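Local coordinates for protein porin (Acinetobacter baumannii AB307-0294, PDB 5DL7) that probably forms a beta-barrel channel that lets small solutes cross the outer membrane, and binds calcium ions, at residues Lys37-Tyr41 and Pro42-Ala46; Pro95-Thr98 and Asp99-Asp103; Gly82-Ala85 and Asp86-Arg90; Tyr312-Lys315 and Asp316-Val319. All blocks are in the same frame, centred on the assembly; numbering follows the deposited sequence.

Contact 1: Lys37-Tyr41 and Pro42-Ala46. With CA (calcium ion), chain D.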
loop_
_atom_site.group_PDB
_atom_site.type_symbol
_atom_site.label_atom_id
_atom_site.label_comp_id
_atom_site.label_asym_id
_atom_site.label_seq_id
_atom_site.Cartn_x
_atom_site.Cartn_y
_atom_site.Cartn_z
ATOM N N LYS A 37 14.501 -0.892 18.738
ATOM C CA LYS A 37 15.725 -1.374 19.392
ATOM C C LYS A 37 16.281 -0.416 20.453
ATOM O O LYS A 37 16.773 -0.930 21.480
ATOM C CB LYS A 37 16.789 -1.799 18.413
ATOM C CG LYS A 37 16.181 -2.979 17.626
ATOM C CD LYS A 37 17.072 -4.123 17.091
ATOM C CE LYS A 37 17.681 -3.866 15.721
ATOM N NZ LYS A 37 19.047 -4.589 15.823
ATOM N N LYS A 38 16.218 0.889 20.221
ATOM C CA LYS A 38 16.849 1.891 21.061
ATOM C C LYS A 38 15.836 2.751 21.786
ATOM O O LYS A 38 16.202 3.834 22.203
ATOM C CB LYS A 38 17.743 2.738 20.203
ATOM C CG LYS A 38 18.961 1.900 19.685
ATOM C CD LYS A 38 19.964 2.794 18.969
ATOM C CE LYS A 38 19.441 3.369 17.588
ATOM N NZ LYS A 38 19.910 4.796 17.169
ATOM N N ASP A 39 14.543 2.365 21.863
ATOM C CA ASP A 39 13.504 3.041 22.718
ATOM C C ASP A 39 13.612 4.558 22.675
ATOM O O ASP A 39 13.928 5.180 23.699
ATOM C CB ASP A 39 13.544 2.519 24.169
ATOM C CG ASP A 39 13.262 1.023 24.222
ATOM O OD1 ASP A 39 12.780 0.450 23.145
ATOM O OD2 ASP A 39 13.436 0.462 25.349
ATOM N N PRO A 40 13.270 5.159 21.514
ATOM C CA PRO A 40 13.507 6.570 21.346
ATOM C C PRO A 40 12.431 7.166 22.245
ATOM O O PRO A 40 11.216 7.033 22.018
ATOM C CB PRO A 40 13.257 6.818 19.838
ATOM C CG PRO A 40 12.307 5.678 19.417
ATOM C CD PRO A 40 12.690 4.530 20.288
ATOM N N TYR A 41 12.903 7.781 23.315
ATOM C CA TYR A 41 12.012 8.318 24.331
ATOM C C TYR A 41 10.737 9.036 23.717
ATOM O O TYR A 41 10.897 9.853 22.800
ATOM C CB TYR A 41 12.814 9.299 25.165
ATOM C CG TYR A 41 12.041 9.843 26.329
ATOM C CD1 TYR A 41 12.064 9.183 27.572
ATOM C CD2 TYR A 41 11.258 11.017 26.179
ATOM C CE1 TYR A 41 11.361 9.697 28.637
ATOM C CE2 TYR A 41 10.550 11.542 27.237
ATOM C CZ TYR A 41 10.603 10.875 28.449
ATOM O OH TYR A 41 9.917 11.402 29.476
ATOM N N PRO A 42 9.510 8.785 24.199
ATOM C CA PRO A 42 9.225 8.031 25.454
ATOM C C PRO A 42 8.661 6.611 25.261
ATOM O O PRO A 42 8.108 6.083 26.210
ATOM C CB PRO A 42 8.164 8.890 26.100
ATOM C CG PRO A 42 7.394 9.391 24.907
ATOM C CD PRO A 42 8.337 9.547 23.747
ATOM N N TYR A 43 8.842 6.014 24.095
ATOM C CA TYR A 43 8.102 4.823 23.713
ATOM C C TYR A 43 9.066 3.673 23.502
ATOM O O TYR A 43 10.177 3.900 22.976
ATOM C CB TYR A 43 7.328 5.057 22.374
ATOM C CG TYR A 43 6.193 6.047 22.558
ATOM C CD1 TYR A 43 5.270 5.843 23.555
ATOM C CD2 TYR A 43 6.109 7.208 21.792
ATOM C CE1 TYR A 43 4.291 6.783 23.819
ATOM C CE2 TYR A 43 5.126 8.174 22.028
ATOM C CZ TYR A 43 4.224 7.929 23.046
ATOM O OH TYR A 43 3.267 8.848 23.381
ATOM N N THR A 44 8.661 2.476 23.958
ATOM C CA THR A 44 9.439 1.269 23.703
ATOM C C THR A 44 9.107 0.543 22.424
ATOM O O THR A 44 9.923 -0.277 21.971
ATOM C CB THR A 44 9.384 0.289 24.795
ATOM O OG1 THR A 44 10.519 -0.646 24.554
ATOM C CG2 THR A 44 8.099 -0.309 24.940
ATOM N N ALA A 45 7.940 0.869 21.891
ATOM C CA ALA A 45 7.395 0.169 20.709
ATOM C C ALA A 45 6.182 0.948 20.227
ATOM O O ALA A 45 5.641 1.780 21.000
ATOM C CB ALA A 45 6.982 -1.264 21.064
ATOM N N ALA A 46 5.867 0.806 18.926
ATOM C CA ALA A 46 4.554 1.197 18.357
ATOM C C ALA A 46 3.728 -0.073 18.387
ATOM O O ALA A 46 4.187 -1.122 17.831
ATOM C CB ALA A 46 4.655 1.699 16.944
HETATM CA CA CA D . 11.883 -1.577 22.502
HETATM O O HOH W 1 13.364 -3.308 22.576
#

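Contact 2: Pro95-Thr98 and Asp99-Asp103. With CA (calcium ion), chain C; CA (calcium ion), chain E.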
loop_
_atom_site.group_PDB
_atom_site.type_symbol
_atom_site.label_atom_id
_atom_site.label_comp_id
_atom_site.label_asym_id
_atom_site.label_seq_id
_atom_site.Cartn_x
_atom_site.Cartn_y
_atom_site.Cartn_z
ATOM N N PRO A 95 -7.418 5.167 15.912
ATOM C CA PRO A 95 -7.223 6.644 16.141
ATOM C C PRO A 95 -6.541 6.885 17.454
ATOM O O PRO A 95 -6.774 6.185 18.503
ATOM C CB PRO A 95 -8.605 7.224 16.034
ATOM C CG PRO A 95 -9.489 6.092 15.474
ATOM C CD PRO A 95 -8.846 4.831 15.992
ATOM N N VAL A 96 -5.559 7.809 17.391
ATOM C CA VAL A 96 -4.829 8.134 18.650
ATOM C C VAL A 96 -4.985 9.643 18.931
ATOM O O VAL A 96 -4.770 10.428 18.013
ATOM C CB VAL A 96 -3.333 7.798 18.472
ATOM C CG1 VAL A 96 -2.547 8.221 19.636
ATOM C CG2 VAL A 96 -3.155 6.230 18.413
ATOM N N ASN A 97 -5.306 9.977 20.160
ATOM C CA ASN A 97 -5.496 11.357 20.559
ATOM C C ASN A 97 -4.180 12.042 20.872
ATOM O O ASN A 97 -3.044 11.426 20.992
ATOM C CB ASN A 97 -6.362 11.332 21.771
ATOM C CG ASN A 97 -7.755 10.797 21.424
ATOM O OD1 ASN A 97 -8.352 11.304 20.558
ATOM N ND2 ASN A 97 -8.185 9.735 22.036
ATOM N N THR A 98 -4.282 13.351 21.067
ATOM C CA THR A 98 -3.085 14.166 21.344
ATOM C C THR A 98 -2.463 13.793 22.667
ATOM O O THR A 98 -1.290 14.025 22.778
ATOM C CB THR A 98 -3.380 15.726 21.333
ATOM O OG1 THR A 98 -4.369 15.925 22.286
ATOM C CG2 THR A 98 -3.802 16.148 20.008
ATOM N N ASP A 99 -3.128 13.131 23.631
ATOM C CA ASP A 99 -2.445 12.581 24.776
ATOM C C ASP A 99 -1.922 11.128 24.650
ATOM O O ASP A 99 -1.597 10.525 25.649
ATOM C CB ASP A 99 -3.275 12.705 26.057
ATOM C CG ASP A 99 -4.547 11.858 26.006
ATOM O OD1 ASP A 99 -4.819 11.218 24.961
ATOM O OD2 ASP A 99 -5.320 11.940 26.914
ATOM N N ASN A 100 -2.065 10.567 23.458
ATOM C CA ASN A 100 -1.610 9.220 23.090
ATOM C C ASN A 100 -2.636 8.125 23.393
ATOM O O ASN A 100 -2.338 6.936 23.115
ATOM C CB ASN A 100 -0.257 8.844 23.690
ATOM C CG ASN A 100 0.515 7.915 22.756
ATOM O OD1 ASN A 100 0.679 8.251 21.625
ATOM N ND2 ASN A 100 0.923 6.788 23.244
ATOM N N SER A 101 -3.770 8.513 24.011
ATOM C CA SER A 101 -4.826 7.538 24.336
ATOM C C SER A 101 -5.438 7.129 22.950
ATOM O O SER A 101 -5.656 7.940 22.023
ATOM C CB SER A 101 -5.892 8.098 25.353
ATOM O OG SER A 101 -6.448 9.162 24.655
ATOM N N ARG A 102 -5.790 5.842 22.900
ATOM C CA ARG A 102 -6.567 5.355 21.719
ATOM C C ARG A 102 -8.045 5.665 21.887
ATOM O O ARG A 102 -8.559 5.399 22.951
ATOM C CB ARG A 102 -6.452 3.825 21.695
ATOM C CG ARG A 102 -5.178 3.481 20.945
ATOM C CD ARG A 102 -3.850 4.008 21.487
ATOM N NE ARG A 102 -2.712 3.323 20.804
ATOM C CZ ARG A 102 -1.423 3.684 20.908
ATOM N NH1 ARG A 102 -1.056 4.775 21.605
ATOM N NH2 ARG A 102 -0.429 2.967 20.350
ATOM N N ASP A 103 -8.705 6.001 20.801
ATOM C CA ASP A 103 -10.098 5.754 20.761
ATOM C C ASP A 103 -10.386 4.234 20.709
ATOM O O ASP A 103 -9.785 3.584 19.889
ATOM C CB ASP A 103 -10.662 6.420 19.542
ATOM C CG ASP A 103 -10.641 8.022 19.638
ATOM O OD1 ASP A 103 -10.662 8.528 20.817
ATOM O OD2 ASP A 103 -10.612 8.655 18.589
HETATM CA CA CA C . -10.547 10.959 19.753
HETATM CA CA CA E . -8.926 4.347 25.156
HETATM O O HOH W 2 -9.398 11.204 17.732
HETATM O O HOH W 3 -9.919 6.302 25.284
HETATM O O HOH W 4 -6.808 2.946 25.123
#

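Contact 3: Gly82-Ala85 and Asp86-Arg90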
loop_
_atom_site.group_PDB
_atom_site.type_symbol
_atom_site.label_atom_id
_atom_site.label_comp_id
_atom_site.label_asym_id
_atom_site.label_seq_id
_atom_site.Cartn_x
_atom_site.Cartn_y
_atom_site.Cartn_z
ATOM N N GLY A 82 -7.406 -2.288 25.560
ATOM C CA GLY A 82 -7.808 -1.392 26.658
ATOM C C GLY A 82 -6.882 -0.168 26.791
ATOM O O GLY A 82 -6.246 0.295 25.832
ATOM N N SER A 83 -6.674 0.275 28.054
ATOM C CA SER A 83 -5.825 1.462 28.272
ATOM C C SER A 83 -4.360 1.144 28.157
ATOM O O SER A 83 -3.549 2.027 28.043
ATOM C CB SER A 83 -6.064 2.008 29.700
ATOM O OG SER A 83 -5.900 0.947 30.628
ATOM N N ARG A 84 -4.027 -0.134 28.195
ATOM C CA ARG A 84 -2.671 -0.562 27.970
ATOM C C ARG A 84 -2.025 0.002 26.633
ATOM O O ARG A 84 -0.794 0.340 26.584
ATOM C CB ARG A 84 -2.672 -2.075 28.008
ATOM C CG ARG A 84 -1.364 -2.768 28.163
ATOM C CD ARG A 84 -0.891 -2.770 29.623
ATOM N NE ARG A 84 0.590 -2.582 29.616
ATOM C CZ ARG A 84 1.264 -1.490 29.187
ATOM N NH1 ARG A 84 0.633 -0.401 28.730
ATOM N NH2 ARG A 84 2.609 -1.465 29.231
ATOM N N ALA A 85 -2.876 0.141 25.618
ATOM C CA ALA A 85 -2.478 0.604 24.317
ATOM C C ALA A 85 -1.808 1.979 24.392
ATOM O O ALA A 85 -0.970 2.332 23.560
ATOM C CB ALA A 85 -3.754 0.727 23.452
ATOM N N ASP A 86 -2.213 2.752 25.422
ATOM C CA ASP A 86 -1.822 4.201 25.528
ATOM C C ASP A 86 -0.382 4.370 25.901
ATOM O O ASP A 86 0.193 5.441 25.699
ATOM C CB ASP A 86 -2.692 4.923 26.582
ATOM C CG ASP A 86 -4.190 4.762 26.321
ATOM O OD1 ASP A 86 -4.623 4.400 25.200
ATOM O OD2 ASP A 86 -4.963 5.063 27.201
ATOM N N ASP A 87 0.241 3.335 26.352
ATOM C CA ASP A 87 1.692 3.464 26.598
ATOM C C ASP A 87 2.645 3.181 25.453
ATOM O O ASP A 87 3.879 3.129 25.678
ATOM C CB ASP A 87 2.069 2.541 27.688
ATOM C CG ASP A 87 1.351 2.831 28.975
ATOM O OD1 ASP A 87 1.377 4.015 29.390
ATOM O OD2 ASP A 87 0.852 1.842 29.540
ATOM N N TYR A 88 2.124 3.026 24.237
ATOM C CA TYR A 88 2.926 2.717 23.094
ATOM C C TYR A 88 2.755 3.733 22.022
ATOM O O TYR A 88 1.719 4.390 21.884
ATOM C CB TYR A 88 2.525 1.298 22.590
ATOM C CG TYR A 88 2.794 0.217 23.540
ATOM C CD1 TYR A 88 4.056 -0.144 23.826
ATOM C CD2 TYR A 88 1.806 -0.347 24.286
ATOM C CE1 TYR A 88 4.308 -1.139 24.768
ATOM C CE2 TYR A 88 2.008 -1.242 25.253
ATOM C CZ TYR A 88 3.269 -1.650 25.516
ATOM O OH TYR A 88 3.468 -2.579 26.478
ATOM N N ALA A 89 3.738 3.809 21.091
ATOM C CA ALA A 89 3.613 4.646 19.926
ATOM C C ALA A 89 2.492 4.115 18.936
ATOM O O ALA A 89 2.010 2.961 19.096
ATOM C CB ALA A 89 4.854 4.943 19.173
ATOM N N ARG A 90 1.911 5.079 18.297
ATOM C CA ARG A 90 0.783 4.862 17.456
ATOM C C ARG A 90 1.190 3.843 16.370
ATOM O O ARG A 90 2.248 3.969 15.760
ATOM C CB ARG A 90 0.166 6.045 16.818
ATOM C CG ARG A 90 0.951 6.838 15.934
ATOM C CD ARG A 90 0.157 8.119 15.625
ATOM N NE ARG A 90 -0.779 7.900 14.546
ATOM C CZ ARG A 90 -0.718 8.502 13.330
ATOM N NH1 ARG A 90 0.274 9.350 13.008
ATOM N NH2 ARG A 90 -1.684 8.358 12.421
HETATM O O HOH W 4 -6.808 2.946 25.123
#

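Contact 4: Tyr312-Lys315 and Asp316-Val319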
loop_
_atom_site.group_PDB
_atom_site.type_symbol
_atom_site.label_atom_id
_atom_site.label_comp_id
_atom_site.label_asym_id
_atom_site.label_seq_id
_atom_site.Cartn_x
_atom_site.Cartn_y
_atom_site.Cartn_z
ATOM N N TYR A 312 12.369 2.867 2.034
ATOM C CA TYR A 312 13.540 2.626 1.120
ATOM C C TYR A 312 13.569 3.575 -0.058
ATOM O O TYR A 312 14.233 3.297 -1.044
ATOM C CB TYR A 312 13.619 1.144 0.697
ATOM C CG TYR A 312 14.144 0.236 1.753
ATOM C CD1 TYR A 312 13.304 -0.312 2.631
ATOM C CD2 TYR A 312 15.417 -0.143 1.768
ATOM C CE1 TYR A 312 13.758 -1.140 3.685
ATOM C CE2 TYR A 312 15.931 -0.969 2.739
ATOM C CZ TYR A 312 15.106 -1.480 3.687
ATOM O OH TYR A 312 15.560 -2.269 4.741
ATOM N N SER A 313 12.995 4.792 0.096
ATOM C CA SER A 313 12.772 5.747 -0.989
ATOM C C SER A 313 13.486 7.094 -0.766
ATOM O O SER A 313 13.012 8.145 -1.332
ATOM C CB SER A 313 11.240 5.916 -1.283
ATOM O OG SER A 313 10.646 4.596 -1.605
ATOM N N ASN A 314 14.563 7.094 0.009
ATOM C CA ASN A 314 15.281 8.338 0.335
ATOM C C ASN A 314 16.055 8.856 -0.833
ATOM O O ASN A 314 16.406 8.086 -1.797
ATOM C CB ASN A 314 16.197 8.031 1.491
ATOM C CG ASN A 314 15.410 7.727 2.736
ATOM O OD1 ASN A 314 14.771 8.629 3.311
ATOM N ND2 ASN A 314 15.320 6.462 3.163
ATOM N N LYS A 315 16.415 10.135 -0.754
ATOM C CA LYS A 315 17.312 10.814 -1.692
ATOM C C LYS A 315 18.624 9.956 -1.859
ATOM O O LYS A 315 19.289 9.548 -0.892
ATOM C CB LYS A 315 17.636 12.218 -1.226
ATOM C CG LYS A 315 18.470 12.945 -2.274
ATOM C CD LYS A 315 19.425 13.963 -1.983
ATOM C CE LYS A 315 20.240 14.557 -3.103
ATOM N NZ LYS A 315 21.561 14.116 -3.153
ATOM N N ASP A 316 18.931 9.656 -3.098
ATOM C CA ASP A 316 20.101 8.914 -3.557
ATOM C C ASP A 316 20.217 7.486 -3.161
ATOM O O ASP A 316 21.224 6.831 -3.464
ATOM C CB ASP A 316 21.352 9.630 -3.200
ATOM C CG ASP A 316 21.516 10.957 -4.094
ATOM O OD1 ASP A 316 20.883 11.240 -5.088
ATOM O OD2 ASP A 316 22.571 11.496 -3.784
ATOM N N GLU A 317 19.155 6.941 -2.552
ATOM C CA GLU A 317 19.279 5.583 -1.978
ATOM C C GLU A 317 19.300 4.548 -3.112
ATOM O O GLU A 317 18.396 4.557 -3.952
ATOM C CB GLU A 317 18.095 5.364 -1.115
ATOM C CG GLU A 317 18.079 4.052 -0.361
ATOM C CD GLU A 317 17.190 3.929 0.830
ATOM O OE1 GLU A 317 16.347 4.823 1.076
ATOM O OE2 GLU A 317 17.349 2.860 1.567
ATOM N N LYS A 318 20.296 3.695 -3.007
ATOM C CA LYS A 318 20.416 2.492 -3.848
ATOM C C LYS A 318 20.013 1.338 -3.033
ATOM O O LYS A 318 20.521 1.135 -1.897
ATOM C CB LYS A 318 21.870 2.299 -4.310
ATOM C CG LYS A 318 22.298 3.363 -5.300
ATOM C CD LYS A 318 23.773 2.981 -5.596
ATOM C CE LYS A 318 24.365 3.941 -6.556
ATOM N NZ LYS A 318 24.765 5.100 -5.702
ATOM N N VAL A 319 19.144 0.470 -3.554
ATOM C CA VAL A 319 18.639 -0.653 -2.847
ATOM C C VAL A 319 18.817 -1.980 -3.589
ATOM O O VAL A 319 18.541 -1.990 -4.791
ATOM C CB VAL A 319 17.130 -0.522 -2.519
ATOM C CG1 VAL A 319 16.590 -1.644 -1.621
ATOM C CG2 VAL A 319 16.760 0.807 -1.828
HETATM O O HOH W 5 15.425 4.001 -3.428
#

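Contact 1: Lys37-Tyr41 and Pro42-Ala46
D39 and T44 meet at a calcium ion in the loop that joins strands 22-36 and 46-58 of the OprD-family barrel. The two side chains lie side by side and point the same way. D39 turns CG anti to its own carbonyl carbon (chi1 -61°), which brings OD1 to the calcium ion at 2.3 Å. T44 binds twice. T44 OG1 is 2.6 Å from the calcium ion and T44 O 2.4 Å. With OG1 set beside the carbonyl carbon (chi1 -164°), the hydroxyl and the carbonyl of T44 reach the same metal. D39 OD1 and T44 OG1 are 2.9 Å apart because both are ligands. D35 OD1, Y36 O and a water complete the site.

The far end of the loop turns on a cis peptide bond between Y41 and P42. It lays the proline across the Y41 side chain at about a right angle. P42 CB sits over the centre of one ring face, 3.7 Å from the Y41 centroid, in a CH-pi contact. P42 CG also lies over a face of the Y43 ring. Across the same turn, Y43 N makes a weak but nearly straight hydrogen bond to P40 O, 3.3 Å long with an angle of 173°.

Contact 2: Pro95-Thr98 and Asp99-Asp103
V96 and R102 face each other in a single beta bridge, where the chain doubles back through a type I beta turn from N97 to N100. N97 N donates to S101 O at 2.8 Å, and D103 N donates to P95 O.

N97 carries most of the side-chain contact. Its CG is anti to the carbonyl carbon (chi1 -65°), which points the amide at D103 and the ion. N97 OD1 binds a calcium ion at 2.4 Å. N97 ND2 donates in the amide plane to S101 OG and, at 3.0 Å, to D103 OD1. The D103 carboxylate is turned 65° from the amide, and its OD1 takes the bond from above its plane. D103 holds the same calcium ion with both oxygens, OD1 at 2.7 Å and OD2 at 2.6 Å.

D99 OD1 accepts from S101 N, an Asx turn, and from S101 OG at 2.6 Å. S101 OG thus links D99 to N97. V96 CG2 sits above one face of the R102 guanidinium, toward its rim. At the guanidinium edge R102 NH1 donates to N100 O at 2.9 Å, in both planes. NH1 also hydrogen-bonds Y88 O, and NE makes a salt bridge to D48.

R102 O binds a second calcium ion at 2.5 Å, which D104 OD1 shares. A beta turn with a bridged stem, in the long loop between strands 66-79 and 105-117, thus contributes ligands to two separate calcium sites.

Contact 3: Gly82-Ala85 and Asp86-Arg90
R84 folds back so that its guanidinium lies beside the hydroxyl end of Y88, the planes 26° apart. Y88 OH lies over one guanidinium face. Y88 OH is 3.1 Å from R84 NH2, but the angle is poor for a hydrogen bond. The arginine gets there by bending at chi2 and chi3. D87 crosses R84 at about a right angle, and their carboxylate and guanidinium planes are 68° apart. A salt bridge from R84 NH1 to D87 OD2 is likely, but the two atoms are too close in the model, so its details are doubtful.

The backbone of residues 83-87 forms a 3-10 segment in the loop between strands 66-79 and 105-117. Its bonds run three residues back. D86 N donates to S83 O at 3.0 Å, D87 N to R84 O at 3.2 Å and Y88 N to A85 O at 3.2 Å. A85 O also sits at the edge of the Y88 ring, near its plane. Y88 makes a cation-pi contact with R47.

D86 OD1 accepts from R102 N. A water donates to D86 OD1 at 2.6 Å and to G82 O at 2.8 Å, tying the carboxylate to the start of the 3-10 segment.

Contact 4: Tyr312-Lys315 and Asp316-Val319
Y312 CD2, on the rim of the ring, lies 3.6 Å from E317 OE2 and 3.9 Å from V319 CG1, both of which approach obliquely. The ring and the carboxylate planes are 34° apart. The N314 amide is nearly parallel to that carboxylate, with 20° between the planes.

E317 OE1 takes two N-H groups from the same residue. N314 ND2 donates to E317 OE1 at 2.8 Å, near its amide plane and on the syn side of the carboxylate. N314 N donates to the anti lone pair of E317 OE1 at 3.1 Å. An extended chain, with CG anti to the backbone N (chi1 -176°), carries the E317 carboxylate back to them. N314 OD1 accepts from N186 and R188. Y312 OH bonds S367.

The backbone makes a type II beta turn from N314 to E317, closed by E317 N to N314 O at 3.1 Å. It leads from the loop after strand 278-288 into barrel strand 318-327. A water donates to Y312 O at 2.8 Å and to E317 O. At the tip of the turn K315 and D316 lie side by side. K315 bends at its last torsion and NZ reaches D316 OD2 at 2.9 Å, from above the carboxylate plane. D354 is a second salt-bridge partner of that lysine.

E317 is buried, and its OE2 lies close to E365 OE2. Their closeness may raise the pKa of one or both, and a shared proton is possible. The two N-H groups on OE1 would help to stabilise any charge that E317 keeps.

Contacts 1, 2 and 3 form one cluster at the same end of the barrel. Contacts 2 and 3 belong to one loop, with centres about 8 Å apart. N100 ND2 of contact 2 is 2.9 Å from Y88 O of contact 3. One water joins them: it binds the calcium ion on R102 O and donates to the 82-90 loop. Contact 1 reaches both. A45 O is 2.8 Å from A89 N, and Y43 OH is 3.2 Å from N100 OD1, both probable hydrogen bonds. Contact 3 supplies no calcium ligand, but the D86 side chain comes within about 4 Å of a calcium ion. Contact 4 stands apart, about 11 Å from contact 1 by nearest atoms.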